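Local coordinates for indole-3-pyruvate decarboxylase (PDB 2NXW), which catalyses the decarboxylation of indole-3-pyruvate to indole-3-acetaldehyde, using thiamine diphosphate and a metal ion, a step in making the plant hormone auxin, at residues 246-257 with 267-275; 401-409 with 544-552. One frame throughout, in Å; residues are numbered along the deposited sequence.

Contact 1: residues 246-257 with 267-275; sequences AQRLGVPVVTTF and PTPPLGTYI
Thr255 presses its methyl CG2 against CG and CB of Pro270, only 3.4 Å from Pro270 CG, tighter than an ordinary carbon contact. The pair sits at the outer border of the central domain's mixed sheet, where segment 267-275 runs parallel to strand 253-255, the outermost strand within the chain, on the flank away from strand 225-229, with a single parallel bridge at Thr255 and Thr273. Three backbone bonds pair the two segments: Leu271 N gives to Val253 O, Thr255 N to Gly272 O at 3.1 Å, and Tyr274 N to Thr255 O. Val253 turns CG1 anti to its own nitrogen (chi1 -179°), which brings that methyl against CA and CG of Pro270, while CG2 approaches Thr268 O. Val254 is directed away from 267-275, yet its CG1 still meets Gly272 O at 3.4 Å and Tyr274 CB, on the side packed by Met228 and Ile283. The tyrosine ring runs on from there, its hydroxyl bonded to Glu288. At the helix end of the contact, the Gln247 side chain crosses Pro267 at about a right angle, NE2 being 3.3 Å from Pro267 CB while it also bonds to Arg353 O. Ala246 CB touches the hydroxyl of Thr268. Beyond the paired residues the segments diverge, and a water spans the gap, accepting from Phe257 N at 2.8 Å and donating to Tyr274 O at 2.7 Å.

Contact 2: residues 401-409 with 544-552; sequences GDCLFTAMD and VLSDTLARF. With TPP (thiamine diphosphate), chain E.
One wall of the thiamine diphosphate pocket includes the start of helix 402-407, which crosses helix 547-552 with the axes 8.2 Å apart at 110°. Gly401 holds the N-cap position of the first helix, and Asp402 N, in its first turn, donates to the diphosphate oxygen TPP O2B at 2.8 Å; the side chain of the same residue turns to the second helix. With CG anti to the backbone nitrogen (chi1 -159°), the Asp402 carboxylate grips Ser546 twice through syn lone pairs: OD1 takes the hydroxyl OG at 2.6 Å and OD2 the backbone N at 2.9 Å. Ser546 is the N-cap of helix 547-552, its OG also accepting from Leu549 N, so the aspartate holds the cap in place. Shortening Asp402 to an alanine is likely to strip the Ser546 hydroxyl and amide of their two acceptors and loosen the tie between the helix starts, although the backbone bond to the diphosphate could remain. Thr406 OG1, bonded to Asp402 O from above the carbonyl plane, also touches Ser546 CB. Alongside, Phe405 points toward helix 547-552. Leu549 CD1 sits over the centre of its ring, 3.9 Å from the centroid, a CH-pi contact, and the ring edge points at the face of Phe552 in a tilted edge-to-face pair, planes at 61°; Phe305 adds another edge-to-face partner. Farther along, waters join Asp409 to helix 547-552. One of them donates to Phe405 O and to Asp409 OD2, and accepts from Thr548 N at 3.1 Å.

Along the chain, contact 1 closes first: helix 239-249 leads into strand 253-255, and after a short loop 267-275 comes to lie beside both, a local closure ahead of helix 281-288. Contact 2 closes a far longer excursion, bringing 544-552, after strand 534-539, back to 401-409 across 134 intervening residues that include most of the C-terminal domain's sheet. The two loops are in series, neither nested nor crossed. Their centres lie 23 Å apart, yet their ends meet: Phe257 CE1 packs 3.4 Å from Met408 SD, and Ile275 reaches both Met408 CE and Thr548 CG2. The chain just beyond the central domain's edge strand thereby packs against helix 402-407, Met408 and Thr548.

Contact 1: residues 246-257 with 267-275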
loop_
_atom_site.group_PDB
_atom_site.type_symbol
_atom_site.label_atom_id
_atom_site.label_comp_id
_atom_site.label_asym_id
_atom_site.label_seq_id
_atom_site.Cartn_x
_atom_site.Cartn_y
_atom_site.Cartn_z
ATOM N N ALA A 246 -29.535 -17.655 -25.888
ATOM C CA ALA A 246 -29.272 -19.059 -25.568
ATOM C C ALA A 246 -29.856 -19.996 -26.612
ATOM O O ALA A 246 -29.229 -20.995 -26.982
ATOM C CB ALA A 246 -29.831 -19.401 -24.192
ATOM N N GLN A 247 -31.056 -19.683 -27.090
ATOM C CA GLN A 247 -31.670 -20.534 -28.093
ATOM C C GLN A 247 -30.893 -20.456 -29.408
ATOM O O GLN A 247 -30.605 -21.482 -30.025
ATOM C CB GLN A 247 -33.133 -20.130 -28.308
ATOM C CG GLN A 247 -33.857 -20.935 -29.389
ATOM C CD GLN A 247 -35.356 -20.654 -29.424
ATOM O OE1 GLN A 247 -35.788 -19.497 -29.474
ATOM N NE2 GLN A 247 -36.154 -21.714 -29.403
ATOM N N ARG A 248 -30.532 -19.246 -29.825
ATOM C CA ARG A 248 -29.805 -19.071 -31.085
ATOM C C ARG A 248 -28.350 -19.536 -31.065
ATOM O O ARG A 248 -27.829 -20.001 -32.080
ATOM C CB ARG A 248 -29.841 -17.605 -31.522
ATOM C CG ARG A 248 -31.239 -17.051 -31.753
ATOM C CD ARG A 248 -31.187 -15.722 -32.494
ATOM N NE ARG A 248 -32.517 -15.133 -32.604
ATOM C CZ ARG A 248 -32.812 -14.093 -33.374
ATOM N NH1 ARG A 248 -31.867 -13.525 -34.113
ATOM N NH2 ARG A 248 -34.050 -13.617 -33.396
ATOM N N LEU A 249 -27.690 -19.417 -29.915
ATOM C CA LEU A 249 -26.286 -19.800 -29.816
ATOM C C LEU A 249 -26.076 -21.309 -29.926
ATOM O O LEU A 249 -25.026 -21.765 -30.368
ATOM C CB LEU A 249 -25.703 -19.263 -28.512
ATOM C CG LEU A 249 -24.184 -19.314 -28.374
ATOM C CD1 LEU A 249 -23.518 -18.463 -29.441
ATOM C CD2 LEU A 249 -23.811 -18.796 -27.001
ATOM N N GLY A 250 -27.073 -22.081 -29.506
ATOM C CA GLY A 250 -27.001 -23.524 -29.625
ATOM C C GLY A 250 -25.987 -24.299 -28.811
ATOM O O GLY A 250 -25.547 -25.366 -29.237
ATOM N N VAL A 251 -25.605 -23.775 -27.650
ATOM C CA VAL A 251 -24.647 -24.467 -26.791
ATOM C C VAL A 251 -25.275 -24.739 -25.429
ATOM O O VAL A 251 -26.272 -24.121 -25.066
ATOM C CB VAL A 251 -23.341 -23.643 -26.596
ATOM C CG1 VAL A 251 -22.737 -23.302 -27.956
ATOM C CG2 VAL A 251 -23.624 -22.366 -25.814
ATOM N N PRO A 252 -24.719 -25.697 -24.668
ATOM C CA PRO A 252 -25.253 -26.024 -23.340
ATOM C C PRO A 252 -25.312 -24.794 -22.444
ATOM O O PRO A 252 -24.400 -23.961 -22.458
ATOM C CB PRO A 252 -24.266 -27.065 -22.822
ATOM C CG PRO A 252 -23.882 -27.793 -24.076
ATOM C CD PRO A 252 -23.669 -26.658 -25.058
ATOM N N VAL A 253 -26.388 -24.695 -21.669
ATOM C CA VAL A 253 -26.611 -23.567 -20.775
ATOM C C VAL A 253 -26.525 -23.983 -19.314
ATOM O O VAL A 253 -27.059 -25.024 -18.926
ATOM C CB VAL A 253 -28.005 -22.968 -21.022
ATOM C CG1 VAL A 253 -28.240 -21.774 -20.110
ATOM C CG2 VAL A 253 -28.135 -22.554 -22.483
ATOM N N VAL A 254 -25.867 -23.155 -18.511
ATOM C CA VAL A 254 -25.716 -23.390 -17.074
ATOM C C VAL A 254 -25.814 -22.032 -16.371
ATOM O O VAL A 254 -25.538 -20.999 -16.973
ATOM C CB VAL A 254 -24.327 -24.020 -16.761
ATOM C CG1 VAL A 254 -24.122 -24.171 -15.258
ATOM C CG2 VAL A 254 -24.208 -25.369 -17.445
ATOM N N THR A 255 -26.239 -22.006 -15.114
ATOM C CA THR A 255 -26.282 -20.728 -14.406
ATOM C C THR A 255 -25.303 -20.754 -13.253
ATOM O O THR A 255 -24.902 -21.827 -12.804
ATOM C CB THR A 255 -27.678 -20.412 -13.796
ATOM O OG1 THR A 255 -28.089 -21.498 -12.955
ATOM C CG2 THR A 255 -28.709 -20.193 -14.879
ATOM N N THR A 256 -24.878 -19.577 -12.813
ATOM C CA THR A 256 -24.024 -19.483 -11.636
ATOM C C THR A 256 -25.011 -19.377 -10.473
ATOM O O THR A 256 -26.220 -19.279 -10.690
ATOM C CB THR A 256 -23.175 -18.210 -11.627
ATOM O OG1 THR A 256 -24.034 -17.070 -11.756
ATOM C CG2 THR A 256 -22.145 -18.252 -12.746
ATOM N N PHE A 257 -24.511 -19.384 -9.242
ATOM C CA PHE A 257 -25.402 -19.275 -8.090
ATOM C C PHE A 257 -26.274 -18.020 -8.158
ATOM O O PHE A 257 -27.478 -18.075 -7.896
ATOM C CB PHE A 257 -24.598 -19.248 -6.787
ATOM C CG PHE A 257 -25.444 -19.023 -5.575
ATOM C CD1 PHE A 257 -26.262 -20.035 -5.083
ATOM C CD2 PHE A 257 -25.476 -17.777 -4.959
ATOM C CE1 PHE A 257 -27.101 -19.804 -3.994
ATOM C CE2 PHE A 257 -26.314 -17.537 -3.872
ATOM C CZ PHE A 257 -27.126 -18.555 -3.391
ATOM N N PRO A 267 -36.785 -21.849 -23.922
ATOM C CA PRO A 267 -36.731 -23.012 -24.816
ATOM C C PRO A 267 -35.471 -23.836 -24.557
ATOM O O PRO A 267 -35.455 -25.045 -24.780
ATOM C CB PRO A 267 -36.740 -22.382 -26.208
ATOM C CG PRO A 267 -37.492 -21.111 -26.006
ATOM C CD PRO A 267 -36.954 -20.602 -24.691
ATOM N N THR A 268 -34.402 -23.171 -24.116
ATOM C CA THR A 268 -33.154 -23.859 -23.781
ATOM C C THR A 268 -32.781 -23.422 -22.366
ATOM O O THR A 268 -31.938 -22.542 -22.162
ATOM C CB THR A 268 -32.008 -23.526 -24.785
ATOM O OG1 THR A 268 -31.695 -22.126 -24.738
ATOM C CG2 THR A 268 -32.427 -23.898 -26.203
ATOM N N PRO A 269 -33.426 -24.029 -21.357
ATOM C CA PRO A 269 -33.191 -23.721 -19.946
ATOM C C PRO A 269 -31.869 -24.268 -19.427
ATOM O O PRO A 269 -31.257 -25.134 -20.045
ATOM C CB PRO A 269 -34.400 -24.353 -19.260
ATOM C CG PRO A 269 -34.604 -25.593 -20.073
ATOM C CD PRO A 269 -34.431 -25.103 -21.498
ATOM N N PRO A 270 -31.401 -23.752 -18.285
ATOM C CA PRO A 270 -30.138 -24.225 -17.716
ATOM C C PRO A 270 -30.203 -25.708 -17.359
ATOM O O PRO A 270 -31.235 -26.196 -16.901
ATOM C CB PRO A 270 -29.977 -23.351 -16.475
ATOM C CG PRO A 270 -30.658 -22.082 -16.861
ATOM C CD PRO A 270 -31.916 -22.596 -17.529
ATOM N N LEU A 271 -29.100 -26.418 -17.585
ATOM C CA LEU A 271 -29.006 -27.835 -17.256
ATOM C C LEU A 271 -28.925 -27.962 -15.743
ATOM O O LEU A 271 -29.233 -29.011 -15.174
ATOM C CB LEU A 271 -27.747 -28.441 -17.879
ATOM C CG LEU A 271 -27.687 -28.473 -19.404
ATOM C CD1 LEU A 271 -26.256 -28.707 -19.860
ATOM C CD2 LEU A 271 -28.612 -29.565 -19.926
ATOM N N GLY A 272 -28.498 -26.877 -15.105
ATOM C CA GLY A 272 -28.365 -26.840 -13.662
ATOM C C GLY A 272 -27.589 -25.610 -13.242
ATOM O O GLY A 272 -27.278 -24.743 -14.069
ATOM N N THR A 273 -27.282 -25.535 -11.953
ATOM C CA THR A 273 -26.535 -24.421 -11.389
ATOM C C THR A 273 -25.155 -24.879 -10.937
ATOM O O THR A 273 -25.022 -25.815 -10.149
ATOM C CB THR A 273 -27.280 -23.826 -10.182
ATOM O OG1 THR A 273 -28.551 -23.332 -10.614
ATOM C CG2 THR A 273 -26.483 -22.693 -9.552
ATOM N N TYR A 274 -24.125 -24.219 -11.447
ATOM C CA TYR A 274 -22.762 -24.541 -11.059
ATOM C C TYR A 274 -22.441 -23.824 -9.741
ATOM O O TYR A 274 -22.631 -22.615 -9.627
ATOM C CB TYR A 274 -21.781 -24.071 -12.133
ATOM C CG TYR A 274 -20.332 -24.211 -11.731
ATOM C CD1 TYR A 274 -19.624 -25.384 -11.978
ATOM C CD2 TYR A 274 -19.672 -23.169 -11.082
ATOM C CE1 TYR A 274 -18.290 -25.513 -11.589
ATOM C CE2 TYR A 274 -18.348 -23.289 -10.690
ATOM C CZ TYR A 274 -17.663 -24.464 -10.949
ATOM O OH TYR A 274 -16.344 -24.566 -10.575
ATOM N N ILE A 275 -21.960 -24.567 -8.746
ATOM C CA ILE A 275 -21.595 -23.962 -7.467
ATOM C C ILE A 275 -20.307 -24.561 -6.934
ATOM O O ILE A 275 -20.032 -24.481 -5.735
ATOM C CB ILE A 275 -22.683 -24.143 -6.384
ATOM C CG1 ILE A 275 -22.897 -25.628 -6.081
ATOM C CG2 ILE A 275 -23.978 -23.489 -6.834
ATOM C CD1 ILE A 275 -23.814 -25.887 -4.871
HETATM O O HOH W 1 -21.767 -20.113 -9.204
#

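Contact 2: residues 401-409 with 544-552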
loop_
_atom_site.group_PDB
_atom_site.type_symbol
_atom_site.label_atom_id
_atom_site.label_comp_id
_atom_site.label_asym_id
_atom_site.label_seq_id
_atom_site.Cartn_x
_atom_site.Cartn_y
_atom_site.Cartn_z
ATOM N N GLY A 401 -24.359 -20.393 6.246
ATOM C CA GLY A 401 -24.327 -21.524 7.169
ATOM C C GLY A 401 -24.973 -22.705 6.467
ATOM O O GLY A 401 -25.245 -22.645 5.272
ATOM N N ASP A 402 -25.221 -23.802 7.178
ATOM C CA ASP A 402 -25.855 -24.938 6.522
ATOM C C ASP A 402 -27.264 -24.572 6.044
ATOM O O ASP A 402 -27.826 -25.238 5.176
ATOM C CB ASP A 402 -25.881 -26.163 7.448
ATOM C CG ASP A 402 -26.054 -27.470 6.678
ATOM O OD1 ASP A 402 -25.887 -27.464 5.439
ATOM O OD2 ASP A 402 -26.352 -28.499 7.321
ATOM N N CYS A 403 -27.835 -23.496 6.586
ATOM C CA CYS A 403 -29.151 -23.066 6.117
ATOM C C CYS A 403 -29.105 -22.771 4.604
ATOM O O CYS A 403 -30.051 -23.086 3.883
ATOM C CB CYS A 403 -29.615 -21.824 6.886
ATOM S SG CYS A 403 -28.499 -20.393 6.833
ATOM N N LEU A 404 -27.998 -22.203 4.128
ATOM C CA LEU A 404 -27.836 -21.892 2.706
ATOM C C LEU A 404 -27.660 -23.178 1.895
ATOM O O LEU A 404 -28.247 -23.341 0.832
ATOM C CB LEU A 404 -26.616 -20.995 2.492
ATOM C CG LEU A 404 -26.253 -20.730 1.026
ATOM C CD1 LEU A 404 -27.463 -20.222 0.242
ATOM C CD2 LEU A 404 -25.120 -19.731 0.980
ATOM N N PHE A 405 -26.834 -24.086 2.396
ATOM C CA PHE A 405 -26.609 -25.347 1.704
ATOM C C PHE A 405 -27.902 -26.165 1.624
ATOM O O PHE A 405 -28.131 -26.876 0.644
ATOM C CB PHE A 405 -25.489 -26.119 2.412
ATOM C CG PHE A 405 -24.124 -25.536 2.182
ATOM C CD1 PHE A 405 -23.254 -26.105 1.257
ATOM C CD2 PHE A 405 -23.718 -24.391 2.858
ATOM C CE1 PHE A 405 -22.000 -25.544 1.006
ATOM C CE2 PHE A 405 -22.464 -23.813 2.613
ATOM C CZ PHE A 405 -21.600 -24.398 1.679
ATOM N N THR A 406 -28.754 -26.038 2.637
ATOM C CA THR A 406 -30.034 -26.730 2.662
ATOM C C THR A 406 -31.003 -26.059 1.685
ATOM O O THR A 406 -31.760 -26.737 0.984
ATOM C CB THR A 406 -30.648 -26.685 4.056
ATOM O OG1 THR A 406 -29.719 -27.234 5.003
ATOM C CG2 THR A 406 -31.922 -27.514 4.092
ATOM N N ALA A 407 -30.973 -24.728 1.634
ATOM C CA ALA A 407 -31.855 -23.980 0.736
ATOM C C ALA A 407 -31.610 -24.319 -0.727
ATOM O O ALA A 407 -32.520 -24.189 -1.552
ATOM C CB ALA A 407 -31.689 -22.480 0.970
ATOM N N MET A 408 -30.395 -24.752 -1.059
ATOM C CA MET A 408 -30.101 -25.124 -2.442
ATOM C C MET A 408 -31.024 -26.259 -2.885
ATOM O O MET A 408 -31.261 -26.436 -4.084
ATOM C CB MET A 408 -28.641 -25.574 -2.589
ATOM C CG MET A 408 -27.600 -24.478 -2.376
ATOM S SD MET A 408 -27.737 -23.152 -3.604
ATOM C CE MET A 408 -27.203 -23.989 -5.077
ATOM N N ASP A 409 -31.543 -27.024 -1.923
ATOM C CA ASP A 409 -32.437 -28.133 -2.233
ATOM C C ASP A 409 -33.904 -27.849 -1.932
ATOM O O ASP A 409 -34.719 -28.767 -1.813
ATOM C CB ASP A 409 -31.981 -29.406 -1.505
ATOM C CG ASP A 409 -30.741 -30.012 -2.130
ATOM O OD1 ASP A 409 -30.563 -29.853 -3.355
ATOM O OD2 ASP A 409 -29.953 -30.650 -1.403
ATOM N N VAL A 544 -24.852 -33.308 11.966
ATOM C CA VAL A 544 -25.865 -33.646 10.967
ATOM C C VAL A 544 -25.920 -32.497 9.976
ATOM O O VAL A 544 -26.270 -31.373 10.334
ATOM C CB VAL A 544 -27.226 -33.862 11.649
ATOM C CG1 VAL A 544 -28.270 -34.308 10.630
ATOM C CG2 VAL A 544 -27.073 -34.932 12.747
ATOM N N LEU A 545 -25.565 -32.795 8.732
ATOM C CA LEU A 545 -25.471 -31.791 7.675
ATOM C C LEU A 545 -26.391 -32.024 6.493
ATOM O O LEU A 545 -26.848 -33.137 6.250
ATOM C CB LEU A 545 -24.034 -31.776 7.135
ATOM C CG LEU A 545 -22.917 -31.850 8.170
ATOM C CD1 LEU A 545 -21.569 -31.944 7.472
ATOM C CD2 LEU A 545 -22.976 -30.624 9.068
ATOM N N SER A 546 -26.635 -30.958 5.741
ATOM C CA SER A 546 -27.428 -31.067 4.522
ATOM C C SER A 546 -26.594 -31.894 3.536
ATOM O O SER A 546 -25.377 -31.999 3.690
ATOM C CB SER A 546 -27.669 -29.684 3.909
ATOM O OG SER A 546 -26.458 -29.103 3.452
ATOM N N ASP A 547 -27.229 -32.469 2.522
ATOM C CA ASP A 547 -26.464 -33.255 1.550
ATOM C C ASP A 547 -25.455 -32.378 0.795
ATOM O O ASP A 547 -24.334 -32.810 0.482
ATOM C CB ASP A 547 -27.397 -33.929 0.542
ATOM C CG ASP A 547 -28.257 -35.022 1.163
ATOM O OD1 ASP A 547 -28.029 -35.414 2.327
ATOM O OD2 ASP A 547 -29.167 -35.504 0.461
ATOM N N THR A 548 -25.839 -31.143 0.491
ATOM C CA THR A 548 -24.937 -30.266 -0.239
ATOM C C THR A 548 -23.719 -29.881 0.605
ATOM O O THR A 548 -22.598 -29.831 0.088
ATOM C CB THR A 548 -25.695 -29.010 -0.732
ATOM O OG1 THR A 548 -26.822 -29.433 -1.511
ATOM C CG2 THR A 548 -24.797 -28.126 -1.582
ATOM N N LEU A 549 -23.913 -29.623 1.898
ATOM C CA LEU A 549 -22.764 -29.282 2.725
ATOM C C LEU A 549 -21.893 -30.525 2.880
ATOM O O LEU A 549 -20.673 -30.422 2.869
ATOM C CB LEU A 549 -23.197 -28.752 4.101
ATOM C CG LEU A 549 -22.035 -28.415 5.054
ATOM C CD1 LEU A 549 -21.073 -27.419 4.399
ATOM C CD2 LEU A 549 -22.593 -27.846 6.349
ATOM N N ALA A 550 -22.508 -31.698 2.982
ATOM C CA ALA A 550 -21.716 -32.920 3.109
ATOM C C ALA A 550 -20.849 -33.113 1.859
ATOM O O ALA A 550 -19.682 -33.503 1.964
ATOM C CB ALA A 550 -22.618 -34.116 3.319
ATOM N N ARG A 551 -21.395 -32.825 0.681
ATOM C CA ARG A 551 -20.607 -32.973 -0.544
ATOM C C ARG A 551 -19.484 -31.939 -0.589
ATOM O O ARG A 551 -18.384 -32.218 -1.075
ATOM C CB ARG A 551 -21.488 -32.819 -1.788
ATOM C CG ARG A 551 -22.452 -33.969 -2.015
ATOM C CD ARG A 551 -22.960 -33.981 -3.455
ATOM N NE ARG A 551 -23.687 -32.763 -3.807
ATOM C CZ ARG A 551 -24.952 -32.507 -3.477
ATOM N NH1 ARG A 551 -25.666 -33.382 -2.779
ATOM N NH2 ARG A 551 -25.504 -31.360 -3.848
ATOM N N PHE A 552 -19.769 -30.745 -0.084
ATOM C CA PHE A 552 -18.802 -29.650 -0.037
ATOM C C PHE A 552 -17.607 -30.072 0.815
ATOM O O PHE A 552 -16.456 -29.954 0.395
ATOM C CB PHE A 552 -19.475 -28.417 0.572
ATOM C CG PHE A 552 -18.621 -27.177 0.580
ATOM C CD1 PHE A 552 -18.435 -26.429 -0.580
ATOM C CD2 PHE A 552 -18.057 -26.721 1.766
ATOM C CE1 PHE A 552 -17.702 -25.238 -0.558
ATOM C CE2 PHE A 552 -17.321 -25.532 1.800
ATOM C CZ PHE A 552 -17.146 -24.789 0.637
HETATM N "N1'" TPP E . -18.531 -13.626 11.040
HETATM C "C2'" TPP E . -19.255 -13.178 10.002
HETATM C CM2 TPP E . -19.898 -11.802 10.077
HETATM N "N3'" TPP E . -19.411 -13.923 8.903
HETATM C "C4'" TPP E . -18.851 -15.160 8.782
HETATM N "N4'" TPP E . -18.987 -15.844 7.613
HETATM C "C5'" TPP E . -18.123 -15.708 9.888
HETATM C "C6'" TPP E . -17.962 -14.879 11.017
HETATM C "C7'" TPP E . -17.493 -17.120 9.864
HETATM N N3 TPP E . -18.518 -18.260 9.819
HETATM C C2 TPP E . -18.776 -18.836 8.641
HETATM S S1 TPP E . -19.940 -20.091 9.022
HETATM C C5 TPP E . -20.021 -19.807 10.757
HETATM C C4 TPP E . -19.133 -18.753 10.952
HETATM C CM4 TPP E . -18.880 -18.171 12.370
HETATM C C6 TPP E . -20.864 -20.560 11.707
HETATM C C7 TPP E . -22.348 -20.263 11.425
HETATM O O7 TPP E . -23.046 -20.836 12.502
HETATM P PA TPP E . -24.605 -20.917 12.236
HETATM O O1A TPP E . -25.232 -19.565 11.911
HETATM O O2A TPP E . -25.177 -21.500 13.527
HETATM O O3A TPP E . -24.949 -21.911 11.040
HETATM P PB TPP E . -24.302 -23.433 10.981
HETATM O O1B TPP E . -24.375 -24.090 12.361
HETATM O O2B TPP E . -25.182 -24.164 9.926
HETATM O O3B TPP E . -22.870 -23.378 10.470
HETATM O O HOH W 2 -26.600 -28.277 10.040
HETATM O O HOH W 3 -28.553 -29.703 0.618
HETATM O O HOH W 4 -28.451 -32.434 -2.688
HETATM O O HOH W 5 -27.969 -29.076 -4.047
#